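Local coordinates for protein geranyl diphosphate synthase small subunit (Antirrhinum majus, PDB 3QKC) that probably acts as the partner of a catalytic large subunit that joins two C5 diphosphates into geranyl diphosphate, the precursor of monoterpenes, at residues F34-H39 with L109-G114; I141-R146 with K204-G209. All coordinates share one frame; numbering follows the deposited sequence.

Interaction 1 of 2, residues F34-H39 with L109-G114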
loop_
_atom_site.group_PDB
_atom_site.type_symbol
_atom_site.label_atom_id
_atom_site.label_comp_id
_atom_site.label_asym_id
_atom_site.label_seq_id
_atom_site.Cartn_x
_atom_site.Cartn_y
_atom_site.Cartn_z
ATOM N N PHE A 34 -11.660 7.091 9.768
ATOM C CA PHE A 34 -12.677 6.093 9.471
ATOM C C PHE A 34 -13.900 6.619 8.749
ATOM O O PHE A 34 -14.396 5.962 7.829
ATOM C CB PHE A 34 -12.978 5.171 10.651
ATOM C CG PHE A 34 -11.986 4.063 10.778
ATOM C CD1 PHE A 34 -11.073 4.042 11.821
ATOM C CD2 PHE A 34 -11.919 3.077 9.812
ATOM C CE1 PHE A 34 -10.124 3.038 11.917
ATOM C CE2 PHE A 34 -10.973 2.053 9.894
ATOM C CZ PHE A 34 -10.079 2.030 10.939
ATOM N N GLU A 35 -14.320 7.828 9.101
ATOM C CA GLU A 35 -15.430 8.485 8.413
ATOM C C GLU A 35 -15.170 8.658 6.907
ATOM O O GLU A 35 -15.928 8.117 6.113
ATOM C CB GLU A 35 -15.792 9.824 9.060
ATOM C CG GLU A 35 -16.917 10.534 8.320
ATOM C CD GLU A 35 -17.147 11.961 8.789
ATOM O OE1 GLU A 35 -16.240 12.561 9.400
ATOM O OE2 GLU A 35 -18.253 12.486 8.556
ATOM N N PRO A 36 -14.117 9.410 6.503
ATOM C CA PRO A 36 -13.909 9.456 5.027
ATOM C C PRO A 36 -13.578 8.092 4.403
ATOM O O PRO A 36 -13.938 7.844 3.250
ATOM C CB PRO A 36 -12.753 10.452 4.849
ATOM C CG PRO A 36 -12.080 10.517 6.182
ATOM C CD PRO A 36 -13.194 10.318 7.202
ATOM N N MET A 37 -12.926 7.203 5.156
ATOM C CA MET A 37 -12.671 5.835 4.644
ATOM C C MET A 37 -13.945 5.030 4.400
ATOM O O MET A 37 -14.089 4.393 3.359
ATOM C CB MET A 37 -11.701 5.049 5.538
ATOM C CG MET A 37 -11.303 3.685 4.954
ATOM S SD MET A 37 -10.001 2.796 5.852
ATOM C CE MET A 37 -9.068 4.190 6.522
ATOM N N HIS A 38 -14.863 5.036 5.361
ATOM C CA HIS A 38 -16.136 4.356 5.188
ATOM C C HIS A 38 -16.940 4.986 4.050
ATOM O O HIS A 38 -17.448 4.285 3.167
ATOM C CB HIS A 38 -16.939 4.384 6.486
ATOM C CG HIS A 38 -18.189 3.569 6.434
ATOM N ND1 HIS A 38 -18.253 2.282 6.921
ATOM C CD2 HIS A 38 -19.416 3.846 5.933
ATOM C CE1 HIS A 38 -19.473 1.807 6.740
ATOM N NE2 HIS A 38 -20.196 2.734 6.141
ATOM N N HIS A 39 -17.043 6.306 4.052
ATOM C CA HIS A 39 -17.799 6.971 3.012
ATOM C C HIS A 39 -17.295 6.680 1.580
ATOM O O HIS A 39 -18.068 6.260 0.726
ATOM C CB HIS A 39 -17.883 8.470 3.261
ATOM C CG HIS A 39 -18.732 9.182 2.256
ATOM N ND1 HIS A 39 -18.201 9.939 1.233
ATOM C CD2 HIS A 39 -20.078 9.225 2.100
ATOM C CE1 HIS A 39 -19.184 10.425 0.494
ATOM N NE2 HIS A 39 -20.331 10.003 0.995
ATOM N N LEU A 109 -6.979 12.963 -0.046
ATOM C CA LEU A 109 -5.586 12.537 -0.308
ATOM C C LEU A 109 -5.116 11.503 0.720
ATOM O O LEU A 109 -4.633 10.445 0.372
ATOM C CB LEU A 109 -4.632 13.732 -0.329
ATOM C CG LEU A 109 -3.113 13.477 -0.351
ATOM C CD1 LEU A 109 -2.654 12.835 -1.675
ATOM C CD2 LEU A 109 -2.377 14.776 -0.121
ATOM N N LEU A 110 -5.283 11.819 1.992
ATOM C CA LEU A 110 -4.830 10.922 3.032
ATOM C C LEU A 110 -5.704 9.675 3.161
ATOM O O LEU A 110 -5.190 8.591 3.462
ATOM C CB LEU A 110 -4.680 11.681 4.357
ATOM C CG LEU A 110 -5.868 12.272 5.092
ATOM C CD1 LEU A 110 -6.500 11.208 5.975
ATOM C CD2 LEU A 110 -5.396 13.447 5.926
ATOM N N THR A 111 -7.008 9.811 2.914
ATOM C CA THR A 111 -7.884 8.640 2.975
ATOM C C THR A 111 -7.504 7.633 1.901
ATOM O O THR A 111 -7.561 6.420 2.138
ATOM C CB THR A 111 -9.387 8.984 2.798
ATOM O OG1 THR A 111 -9.774 9.971 3.748
ATOM C CG2 THR A 111 -10.226 7.740 3.029
ATOM N N GLY A 112 -7.152 8.132 0.714
ATOM C CA GLY A 112 -6.678 7.256 -0.362
ATOM C C GLY A 112 -5.415 6.555 0.096
ATOM O O GLY A 112 -5.252 5.360 -0.122
ATOM N N ASP A 113 -4.524 7.309 0.747
ATOM C CA ASP A 113 -3.292 6.741 1.287
ATOM C C ASP A 113 -3.501 5.691 2.346
ATOM O O ASP A 113 -2.738 4.707 2.401
ATOM C CB ASP A 113 -2.368 7.848 1.776
ATOM C CG ASP A 113 -1.745 8.588 0.631
ATOM O OD1 ASP A 113 -2.034 8.210 -0.535
ATOM O OD2 ASP A 113 -0.972 9.522 0.884
ATOM N N GLY A 114 -4.545 5.867 3.171
ATOM C CA GLY A 114 -4.860 4.846 4.163
ATOM C C GLY A 114 -5.538 3.613 3.596
ATOM O O GLY A 114 -5.324 2.512 4.083
#
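Thr111 carries this contact: it reaches from helix 105-126 toward helix 34-43 and sets one branch against Pro36 and the other against Met37. The backbones come close here, with Thr111 CA 5.8 Å from Met37 CA, so a residue as short as Thr111 can touch the backbone of the other helix. With chi1 at -55°, OG1 of Thr111 lies beside its own backbone N and hydrogen-bonds to the carbonyl oxygen of Ile107 one turn earlier. The same oxygen meets two ring carbons, 3.2 Å from Pro36 CB and 3.4 Å from Pro36 CG, and the two side chains cross obliquely. The hydroxyl's polar need is met within its own helix, and toward Pro36 it makes a close packing contact with carbon. Pro36 sits in the first turn of its helix, where a residue without an N-H is easily accommodated.

The methyl branch is aimed at backbone: Thr111 CG2 is 3.5 Å from Met37 N, while Met37 CB stands 4.0 Å from Thr111 CG2. The CG of Met37 runs anti to the backbone N (chi1 -174°), and the chain then extends alongside helix 105-126 until it bends at chi3. Met37 CE ends 4.9 Å from Gly114 CA, and the side chain also touches Ile115 and Phe118 of that helix and Ser150 of the second subunit. A serine in place of Thr111, keeping the hydroxyl but lacking CG2, would probably open a gap against the backbone of Met37. No hydrogen bond links the two segments, and all three touching residues are buried. This is close apolar helix-to-helix packing, in keeping with the all-helical isoprenyl diphosphate synthase fold; in this protein helix 105-126 also lines the dimer interface.

Interaction 2 of 2, residues I141-R146 with K204-G209; sequences IIELTR and KLRRFG
The carboxylate of Glu143 and the guanidinium of Arg206 meet with their planes 54° apart, so the salt bridge is lopsided rather than flat and evenly paired. Arg206 NH1 gives the strong bond, 2.6 Å to Glu143 OE2 with an N-H...O angle of 175°. OE2 lies at the edge of the guanidinium, almost exactly in its plane, whereas NH1 approaches from above the carboxylate plane. The second bond, from Arg206 NE to Glu143 OE1 at 3.4 Å, is weak. A bend at chi3 in Arg206 turns NE and NH1 toward the acid.

Glu143 CA and Arg206 CA are 9.9 Å apart, so it takes long side chains to bridge helices 134-148 and 199-219 of the all-helical bundle expected of a prenyltransferase relative. Helix 169-195 packs against Glu143 through Ala189, Cys190 and Ile193.

Arg146, one turn after Glu143, completes a salt-bridge network: Glu143 OE1 lies in plane at the edge of its guanidinium, a long pair at 3.6 Å from Arg146 NH2. The two guanidinium planes are 65° apart. Arg146 NH2 comes within 3.8 Å of Arg206 NE; the shared carboxylate is likely to offset the like charges. Arg206 CD lies obliquely, 3.7 Å from Arg146 NH2.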
loop_
_atom_site.group_PDB
_atom_site.type_symbol
_atom_site.label_atom_id
_atom_site.label_comp_id
_atom_site.label_asym_id
_atom_site.label_seq_id
_atom_site.Cartn_x
_atom_site.Cartn_y
_atom_site.Cartn_z
ATOM N N ILE A 141 -0.766 -11.289 -2.051
ATOM C CA ILE A 141 -0.320 -9.955 -1.675
ATOM C C ILE A 141 0.587 -9.384 -2.758
ATOM O O ILE A 141 0.441 -8.220 -3.161
ATOM C CB ILE A 141 0.344 -9.996 -0.295
ATOM C CG1 ILE A 141 -0.748 -9.889 0.770
ATOM C CG2 ILE A 141 1.413 -8.908 -0.134
ATOM C CD1 ILE A 141 -0.389 -10.532 2.069
ATOM N N ILE A 142 1.469 -10.239 -3.263
ATOM C CA ILE A 142 2.308 -9.901 -4.402
ATOM C C ILE A 142 1.457 -9.435 -5.576
ATOM O O ILE A 142 1.761 -8.392 -6.183
ATOM C CB ILE A 142 3.210 -11.074 -4.813
ATOM C CG1 ILE A 142 4.286 -11.287 -3.754
ATOM C CG2 ILE A 142 3.853 -10.789 -6.148
ATOM C CD1 ILE A 142 4.751 -12.734 -3.618
ATOM N N GLU A 143 0.378 -10.173 -5.857
ATOM C CA GLU A 143 -0.546 -9.818 -6.942
ATOM C C GLU A 143 -1.184 -8.447 -6.760
ATOM O O GLU A 143 -1.271 -7.674 -7.709
ATOM C CB GLU A 143 -1.668 -10.852 -7.086
ATOM C CG GLU A 143 -1.279 -12.104 -7.836
ATOM C CD GLU A 143 -0.749 -11.826 -9.223
ATOM O OE1 GLU A 143 -1.403 -11.122 -10.011
ATOM O OE2 GLU A 143 0.327 -12.340 -9.535
ATOM N N LEU A 144 -1.674 -8.182 -5.552
ATOM C CA LEU A 144 -2.322 -6.914 -5.240
ATOM C C LEU A 144 -1.345 -5.736 -5.235
ATOM O O LEU A 144 -1.716 -4.653 -5.629
ATOM C CB LEU A 144 -3.063 -7.001 -3.894
ATOM C CG LEU A 144 -4.271 -7.934 -3.902
ATOM C CD1 LEU A 144 -4.312 -8.830 -2.647
ATOM C CD2 LEU A 144 -5.556 -7.154 -4.075
ATOM N N THR A 145 -0.113 -5.945 -4.773
ATOM C CA THR A 145 0.899 -4.885 -4.813
ATOM C C THR A 145 1.263 -4.538 -6.255
ATOM O O THR A 145 1.592 -3.384 -6.573
ATOM C CB THR A 145 2.183 -5.255 -4.044
ATOM O OG1 THR A 145 2.763 -6.435 -4.611
ATOM C CG2 THR A 145 1.909 -5.461 -2.551
ATOM N N ARG A 146 1.172 -5.543 -7.121
ATOM C CA ARG A 146 1.507 -5.411 -8.534
ATOM C C ARG A 146 0.458 -4.561 -9.262
ATOM O O ARG A 146 0.782 -3.799 -10.168
ATOM C CB ARG A 146 1.606 -6.808 -9.163
ATOM C CG ARG A 146 2.256 -6.855 -10.538
ATOM C CD ARG A 146 2.346 -8.286 -11.129
ATOM N NE ARG A 146 1.060 -8.864 -11.561
ATOM C CZ ARG A 146 0.356 -8.473 -12.629
ATOM N NH1 ARG A 146 0.780 -7.459 -13.381
ATOM N NH2 ARG A 146 -0.792 -9.082 -12.940
ATOM N N LYS A 204 -3.252 -18.486 -16.749
ATOM C CA LYS A 204 -4.375 -18.466 -17.679
ATOM C C LYS A 204 -5.513 -17.552 -17.209
ATOM O O LYS A 204 -6.027 -16.747 -17.991
ATOM C CB LYS A 204 -4.876 -19.884 -17.967
ATOM C CG LYS A 204 -3.975 -20.675 -18.931
ATOM C CD LYS A 204 -4.674 -21.902 -19.488
ATOM C CE LYS A 204 -3.949 -22.463 -20.711
ATOM N NZ LYS A 204 -4.343 -21.770 -21.978
ATOM N N LEU A 205 -5.888 -17.666 -15.935
ATOM C CA LEU A 205 -6.919 -16.797 -15.372
ATOM C C LEU A 205 -6.430 -15.368 -15.288
ATOM O O LEU A 205 -7.222 -14.429 -15.427
ATOM C CB LEU A 205 -7.405 -17.301 -14.011
ATOM C CG LEU A 205 -8.510 -18.357 -14.178
ATOM C CD1 LEU A 205 -8.514 -19.358 -13.026
ATOM C CD2 LEU A 205 -9.903 -17.715 -14.392
ATOM N N ARG A 206 -5.119 -15.207 -15.090
ATOM C CA ARG A 206 -4.519 -13.881 -15.090
ATOM C C ARG A 206 -4.704 -13.229 -16.454
ATOM O O ARG A 206 -5.145 -12.080 -16.544
ATOM C CB ARG A 206 -3.035 -13.917 -14.708
ATOM C CG ARG A 206 -2.496 -12.537 -14.303
ATOM C CD ARG A 206 -0.985 -12.537 -14.170
ATOM N NE ARG A 206 -0.528 -12.887 -12.824
ATOM C CZ ARG A 206 -0.059 -14.087 -12.477
ATOM N NH1 ARG A 206 0.350 -14.312 -11.235
ATOM N NH2 ARG A 206 0.010 -15.066 -13.368
ATOM N N ARG A 207 -4.377 -13.976 -17.510
ATOM C CA ARG A 207 -4.566 -13.498 -18.876
ATOM C C ARG A 207 -6.047 -13.249 -19.131
ATOM O O ARG A 207 -6.414 -12.220 -19.700
ATOM C CB ARG A 207 -3.977 -14.470 -19.906
ATOM C CG ARG A 207 -2.452 -14.534 -19.876
ATOM C CD ARG A 207 -1.853 -15.121 -21.165
ATOM N NE ARG A 207 -2.204 -16.532 -21.383
ATOM C CZ ARG A 207 -1.690 -17.561 -20.706
ATOM N NH1 ARG A 207 -0.810 -17.369 -19.731
ATOM N NH2 ARG A 207 -2.075 -18.793 -20.989
ATOM N N PHE A 208 -6.898 -14.168 -18.671
ATOM C CA PHE A 208 -8.338 -13.948 -18.765
ATOM C C PHE A 208 -8.738 -12.585 -18.214
ATOM O O PHE A 208 -9.397 -11.814 -18.904
ATOM C CB PHE A 208 -9.159 -15.029 -18.060
ATOM C CG PHE A 208 -10.641 -14.771 -18.131
ATOM C CD1 PHE A 208 -11.366 -15.114 -19.275
ATOM C CD2 PHE A 208 -11.307 -14.127 -17.082
ATOM C CE1 PHE A 208 -12.742 -14.845 -19.363
ATOM C CE2 PHE A 208 -12.677 -13.858 -17.163
ATOM C CZ PHE A 208 -13.397 -14.221 -18.304
ATOM N N GLY A 209 -8.346 -12.313 -16.969
ATOM C CA GLY A 209 -8.692 -11.066 -16.296
ATOM C C GLY A 209 -8.226 -9.861 -17.071
ATOM O O GLY A 209 -8.977 -8.914 -17.263
#

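How the interactions relate
From the N terminus, the chain passes through helix 34-43 and closes its first loop when helix 105-126 returns to it; of the 69 residues between the segments of interaction 1, 38 are helical. Helix 134-148 comes next and opens interaction 2, which closes on helix 199-219 after 57 residues, 42 of them helical. The loops run in series, neither nesting nor crossing, joined by the step from helix 105-126 to helix 134-148. The contact centres lie about 25 Å apart on opposite sides of the chain's centre, with nearest atoms about 12 Å apart. Interaction 1 ties an N-terminal helix to helix 105-126, interaction 2 links helix 134-148 to helix 199-219, toward the C terminus; both touch the second subunit.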